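Local coordinates for URE2 protein (Saccharomyces cerevisiae, PDB 1K0D) that restrains nitrogen catabolite genes by holding their GATA-type transcriptional activators in the cytoplasm, and binds glutathione, with glutathione peroxidase activity, at residues B[212-224]-B[240-253]. Numbering follows the deposited sequence.
Sequences LTIADLAFVPWNN and VYKWTKHMMRRPAV
Asp216 and Trp243 make the one hydrogen bond that joins these two helical segments: Trp243 NE1 gives its hydrogen to Asp216 OD1 at 2.9 Å, nearly straight at 166°. The oxygen lies in the indole plane, at the ring edge, while the carboxylate is turned steeply to it. With its other oxygen, OD2, Asp216 accepts from Thr213 N, while Thr213 OG1, at the N-cap, accepts from Ala215 N. This is the N-terminal capping box typical of the GST C-terminal domain: Thr213 is the N-cap and Asp216 its capping-box partner; the same carboxylate also holds the indole N-H. Its OD1 has a second donor in Leu207 N, fitting for a buried carboxylate.

Trp243 reaches across because its CG stands anti to the backbone N (chi1 176°). Its far corner, CH2, comes 3.4 Å from Phe219 CB, with the two rings inclined to each other. Met247, bent at chi3 (-89°), folds its CE back over the centre of the indole face, 3.6 Å above the plane; CE also presses on Val220 CG2 at 3.3 Å, a tight contact to which an unbranched, flexible methionine can adapt. Leu217 CD2 packs against Met247 SD at 3.8 Å. At one end, Leu212 CD1 sits over the guanidinium face of Arg250, whose NE forms a salt bridge with Glu40. Thr244 OG1 turns back to Val240 O at 2.6 Å, presenting its methyl to Asn223 CB; Asn223 OD1 is hydrogen-bonded to Tyr162 OH.

Helix 148-176 adds Val165 and Leu169 against Trp243, helix 112-142 brings His129 edge-to-face with Phe219, and helix 29-40 of the thioredoxin-like domain meets Val253 through Glu40.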
loop_
_atom_site.group_PDB
_atom_site.type_symbol
_atom_site.label_atom_id
_atom_site.label_comp_id
_atom_site.label_asym_id
_atom_site.label_seq_id
_atom_site.Cartn_x
_atom_site.Cartn_y
_atom_site.Cartn_z
ATOM N N LEU B 212 -0.675 -4.951 20.204
ATOM C CA LEU B 212 0.120 -4.069 19.360
ATOM C C LEU B 212 0.493 -4.839 18.091
ATOM O O LEU B 212 0.949 -5.972 18.172
ATOM C CB LEU B 212 1.402 -3.653 20.094
ATOM C CG LEU B 212 2.305 -2.536 19.538
ATOM C CD1 LEU B 212 3.644 -2.585 20.275
ATOM C CD2 LEU B 212 2.555 -2.707 18.052
ATOM N N THR B 213 0.285 -4.237 16.925
ATOM C CA THR B 213 0.656 -4.889 15.668
ATOM C C THR B 213 1.275 -3.834 14.766
ATOM O O THR B 213 1.307 -2.649 15.121
ATOM C CB THR B 213 -0.552 -5.486 14.913
ATOM O OG1 THR B 213 -1.458 -4.437 14.573
ATOM C CG2 THR B 213 -1.270 -6.550 15.756
ATOM N N ILE B 214 1.772 -4.255 13.607
ATOM C CA ILE B 214 2.358 -3.305 12.675
ATOM C C ILE B 214 1.297 -2.316 12.196
ATOM O O ILE B 214 1.625 -1.257 11.673
ATOM C CB ILE B 214 2.987 -4.013 11.453
ATOM C CG1 ILE B 214 1.977 -4.981 10.823
ATOM C CG2 ILE B 214 4.268 -4.728 11.879
ATOM C CD1 ILE B 214 2.509 -5.722 9.599
ATOM N N ALA B 215 0.024 -2.657 12.387
ATOM C CA ALA B 215 -1.063 -1.772 11.976
ATOM C C ALA B 215 -1.035 -0.500 12.813
ATOM O O ALA B 215 -1.328 0.588 12.314
ATOM C CB ALA B 215 -2.403 -2.471 12.147
ATOM N N ASP B 216 -0.690 -0.643 14.091
ATOM C CA ASP B 216 -0.625 0.503 14.996
ATOM C C ASP B 216 0.668 1.278 14.768
ATOM O O ASP B 216 0.662 2.500 14.630
ATOM C CB ASP B 216 -0.657 0.047 16.459
ATOM C CG ASP B 216 -1.872 -0.787 16.792
ATOM O OD1 ASP B 216 -2.987 -0.229 16.871
ATOM O OD2 ASP B 216 -1.707 -2.014 16.969
ATOM N N LEU B 217 1.780 0.556 14.731
ATOM C CA LEU B 217 3.095 1.168 14.557
ATOM C C LEU B 217 3.286 1.967 13.262
ATOM O O LEU B 217 4.006 2.965 13.250
ATOM C CB LEU B 217 4.182 0.090 14.665
ATOM C CG LEU B 217 4.328 -0.592 16.036
ATOM C CD1 LEU B 217 5.297 -1.766 15.945
ATOM C CD2 LEU B 217 4.837 0.426 17.059
ATOM N N ALA B 218 2.641 1.531 12.183
ATOM C CA ALA B 218 2.769 2.195 10.891
ATOM C C ALA B 218 2.381 3.671 10.904
ATOM O O ALA B 218 2.880 4.443 10.090
ATOM C CB ALA B 218 1.935 1.454 9.832
ATOM N N PHE B 219 1.490 4.062 11.813
ATOM C CA PHE B 219 1.038 5.459 11.879
ATOM C C PHE B 219 1.962 6.375 12.669
ATOM O O PHE B 219 2.006 7.583 12.433
ATOM C CB PHE B 219 -0.359 5.553 12.506
ATOM C CG PHE B 219 -1.464 5.024 11.634
ATOM C CD1 PHE B 219 -1.806 3.674 11.662
ATOM C CD2 PHE B 219 -2.167 5.882 10.784
ATOM C CE1 PHE B 219 -2.833 3.182 10.857
ATOM C CE2 PHE B 219 -3.196 5.404 9.972
ATOM C CZ PHE B 219 -3.532 4.049 10.007
ATOM N N VAL B 220 2.695 5.781 13.601
ATOM C CA VAL B 220 3.593 6.507 14.484
ATOM C C VAL B 220 4.516 7.572 13.886
ATOM O O VAL B 220 4.520 8.709 14.348
ATOM C CB VAL B 220 4.436 5.508 15.322
ATOM C CG1 VAL B 220 5.565 6.225 16.027
ATOM C CG2 VAL B 220 3.543 4.834 16.351
ATOM N N PRO B 221 5.300 7.225 12.853
ATOM C CA PRO B 221 6.203 8.222 12.266
ATOM C C PRO B 221 5.494 9.451 11.721
ATOM O O PRO B 221 6.027 10.555 11.776
ATOM C CB PRO B 221 6.916 7.441 11.163
ATOM C CG PRO B 221 6.872 6.026 11.666
ATOM C CD PRO B 221 5.469 5.920 12.194
ATOM N N TRP B 222 4.289 9.253 11.196
ATOM C CA TRP B 222 3.520 10.350 10.619
ATOM C C TRP B 222 2.741 11.170 11.631
ATOM O O TRP B 222 2.619 12.389 11.485
ATOM C CB TRP B 222 2.571 9.813 9.557
ATOM C CG TRP B 222 3.286 9.163 8.424
ATOM C CD1 TRP B 222 3.687 7.857 8.337
ATOM C CD2 TRP B 222 3.727 9.802 7.224
ATOM N NE1 TRP B 222 4.352 7.646 7.149
ATOM C CE2 TRP B 222 4.390 8.824 6.449
ATOM C CE3 TRP B 222 3.629 11.108 6.728
ATOM C CZ2 TRP B 222 4.952 9.114 5.199
ATOM C CZ3 TRP B 222 4.188 11.397 5.484
ATOM C CH2 TRP B 222 4.840 10.401 4.736
ATOM N N ASN B 223 2.206 10.512 12.655
ATOM C CA ASN B 223 1.451 11.235 13.674
ATOM C C ASN B 223 2.301 12.379 14.231
ATOM O O ASN B 223 1.786 13.295 14.870
ATOM C CB ASN B 223 1.042 10.298 14.818
ATOM C CG ASN B 223 0.113 9.188 14.366
ATOM O OD1 ASN B 223 -0.785 9.404 13.555
ATOM N ND2 ASN B 223 0.314 7.991 14.910
ATOM N N ASN B 224 3.601 12.322 13.971
ATOM C CA ASN B 224 4.536 13.333 14.459
ATOM C C ASN B 224 4.772 14.462 13.454
ATOM O O ASN B 224 5.338 15.499 13.795
ATOM C CB ASN B 224 5.880 12.667 14.787
ATOM C CG ASN B 224 5.741 11.508 15.768
ATOM O OD1 ASN B 224 6.674 10.722 15.956
ATOM N ND2 ASN B 224 4.578 11.401 16.402
ATOM N N VAL B 240 -6.359 8.996 19.457
ATOM C CA VAL B 240 -5.145 8.818 18.662
ATOM C C VAL B 240 -3.962 9.299 19.484
ATOM O O VAL B 240 -2.860 8.764 19.380
ATOM C CB VAL B 240 -5.199 9.625 17.338
ATOM C CG1 VAL B 240 -3.847 9.587 16.645
ATOM C CG2 VAL B 240 -6.264 9.043 16.423
ATOM N N TYR B 241 -4.203 10.301 20.322
ATOM C CA TYR B 241 -3.146 10.845 21.157
ATOM C C TYR B 241 -2.623 9.830 22.169
ATOM O O TYR B 241 -1.413 9.635 22.274
ATOM C CB TYR B 241 -3.628 12.096 21.892
ATOM C CG TYR B 241 -2.528 12.753 22.690
ATOM C CD1 TYR B 241 -1.475 13.397 22.051
ATOM C CD2 TYR B 241 -2.506 12.674 24.083
ATOM C CE1 TYR B 241 -0.424 13.944 22.771
ATOM C CE2 TYR B 241 -1.455 13.218 24.817
ATOM C CZ TYR B 241 -0.419 13.849 24.153
ATOM O OH TYR B 241 0.635 14.372 24.862
ATOM N N LYS B 242 -3.522 9.191 22.917
ATOM C CA LYS B 242 -3.105 8.196 23.916
ATOM C C LYS B 242 -2.359 7.053 23.228
ATOM O O LYS B 242 -1.282 6.633 23.650
ATOM C CB LYS B 242 -4.311 7.601 24.645
ATOM C CG LYS B 242 -5.206 8.579 25.375
ATOM C CD LYS B 242 -6.247 7.796 26.170
ATOM C CE LYS B 242 -7.460 8.633 26.515
ATOM N NZ LYS B 242 -8.267 8.916 25.298
ATOM N N TRP B 243 -2.985 6.555 22.171
ATOM C CA TRP B 243 -2.491 5.469 21.338
ATOM C C TRP B 243 -1.050 5.729 20.881
ATOM O O TRP B 243 -0.165 4.895 21.078
ATOM C CB TRP B 243 -3.453 5.366 20.156
ATOM C CG TRP B 243 -3.149 4.399 19.080
ATOM C CD1 TRP B 243 -3.162 3.037 19.165
ATOM C CD2 TRP B 243 -2.958 4.715 17.700
ATOM N NE1 TRP B 243 -3.012 2.483 17.914
ATOM C CE2 TRP B 243 -2.885 3.492 16.997
ATOM C CE3 TRP B 243 -2.851 5.914 16.986
ATOM C CZ2 TRP B 243 -2.711 3.436 15.608
ATOM C CZ3 TRP B 243 -2.678 5.858 15.605
ATOM C CH2 TRP B 243 -2.613 4.627 14.933
ATOM N N THR B 244 -0.813 6.890 20.283
ATOM C CA THR B 244 0.521 7.243 19.815
ATOM C C THR B 244 1.501 7.368 20.978
ATOM O O THR B 244 2.653 6.947 20.872
ATOM C CB THR B 244 0.515 8.584 19.050
ATOM O OG1 THR B 244 -0.565 8.592 18.112
ATOM C CG2 THR B 244 1.829 8.771 18.292
ATOM N N LYS B 245 1.054 7.948 22.091
ATOM C CA LYS B 245 1.939 8.095 23.249
ATOM C C LYS B 245 2.329 6.762 23.866
ATOM O O LYS B 245 3.452 6.599 24.341
ATOM C CB LYS B 245 1.311 9.002 24.312
ATOM C CG LYS B 245 1.526 10.484 24.028
ATOM C CD LYS B 245 3.009 10.781 23.837
ATOM C CE LYS B 245 3.278 12.267 23.637
ATOM N NZ LYS B 245 3.034 13.061 24.876
ATOM N N HIS B 246 1.410 5.805 23.868
ATOM C CA HIS B 246 1.730 4.498 24.415
ATOM C C HIS B 246 2.873 3.912 23.594
ATOM O O HIS B 246 3.823 3.363 24.141
ATOM C CB HIS B 246 0.524 3.560 24.335
ATOM C CG HIS B 246 -0.386 3.629 25.522
ATOM N ND1 HIS B 246 0.027 3.304 26.797
ATOM C CD2 HIS B 246 -1.701 3.935 25.621
ATOM C CE1 HIS B 246 -0.995 3.405 27.627
ATOM N NE2 HIS B 246 -2.056 3.787 26.940
ATOM N N MET B 247 2.788 4.054 22.275
ATOM C CA MET B 247 3.815 3.512 21.391
ATOM C C MET B 247 5.149 4.257 21.494
ATOM O O MET B 247 6.213 3.637 21.480
ATOM C CB MET B 247 3.310 3.510 19.937
ATOM C CG MET B 247 2.056 2.645 19.715
ATOM S SD MET B 247 1.675 2.330 17.966
ATOM C CE MET B 247 0.625 3.755 17.591
ATOM N N MET B 248 5.087 5.580 21.606
ATOM C CA MET B 248 6.288 6.401 21.724
ATOM C C MET B 248 7.098 6.114 22.997
ATOM O O MET B 248 8.258 6.499 23.084
ATOM C CB MET B 248 5.920 7.892 21.686
ATOM C CG MET B 248 5.388 8.388 20.346
ATOM S SD MET B 248 6.692 8.731 19.137
ATOM C CE MET B 248 7.097 7.088 18.637
ATOM N N ARG B 249 6.496 5.442 23.977
ATOM C CA ARG B 249 7.205 5.131 25.219
ATOM C C ARG B 249 7.928 3.790 25.177
ATOM O O ARG B 249 8.677 3.457 26.098
ATOM C CB ARG B 249 6.243 5.132 26.409
ATOM C CG ARG B 249 5.495 6.434 26.577
ATOM C CD ARG B 249 4.750 6.498 27.893
ATOM N NE ARG B 249 4.000 7.747 27.983
ATOM C CZ ARG B 249 2.710 7.873 27.690
ATOM N NH1 ARG B 249 2.007 6.817 27.297
ATOM N NH2 ARG B 249 2.130 9.063 27.771
ATOM N N ARG B 250 7.706 3.014 24.120
ATOM C CA ARG B 250 8.356 1.711 24.002
ATOM C C ARG B 250 9.835 1.861 23.640
ATOM O O ARG B 250 10.199 2.617 22.735
ATOM C CB ARG B 250 7.634 0.857 22.957
ATOM C CG ARG B 250 6.150 0.636 23.262
ATOM C CD ARG B 250 5.496 -0.169 22.165
ATOM N NE ARG B 250 6.135 -1.474 22.014
ATOM C CZ ARG B 250 5.802 -2.561 22.707
ATOM N NH1 ARG B 250 4.827 -2.510 23.609
ATOM N NH2 ARG B 250 6.441 -3.699 22.489
ATOM N N PRO B 251 10.712 1.137 24.344
ATOM C CA PRO B 251 12.145 1.230 24.060
ATOM C C PRO B 251 12.516 1.046 22.590
ATOM O O PRO B 251 13.219 1.886 22.007
ATOM C CB PRO B 251 12.739 0.146 24.952
ATOM C CG PRO B 251 11.853 0.206 26.150
ATOM C CD PRO B 251 10.467 0.280 25.520
ATOM N N ALA B 252 12.057 -0.050 21.991
ATOM C CA ALA B 252 12.371 -0.319 20.594
ATOM C C ALA B 252 12.008 0.859 19.691
ATOM O O ALA B 252 12.755 1.192 18.778
ATOM C CB ALA B 252 11.670 -1.591 20.124
ATOM N N VAL B 253 10.875 1.499 19.962
ATOM C CA VAL B 253 10.437 2.640 19.162
ATOM C C VAL B 253 11.335 3.856 19.399
ATOM O O VAL B 253 11.742 4.535 18.456
ATOM C CB VAL B 253 8.970 3.021 19.483
ATOM C CG1 VAL B 253 8.576 4.273 18.710
ATOM C CG2 VAL B 253 8.034 1.871 19.115
#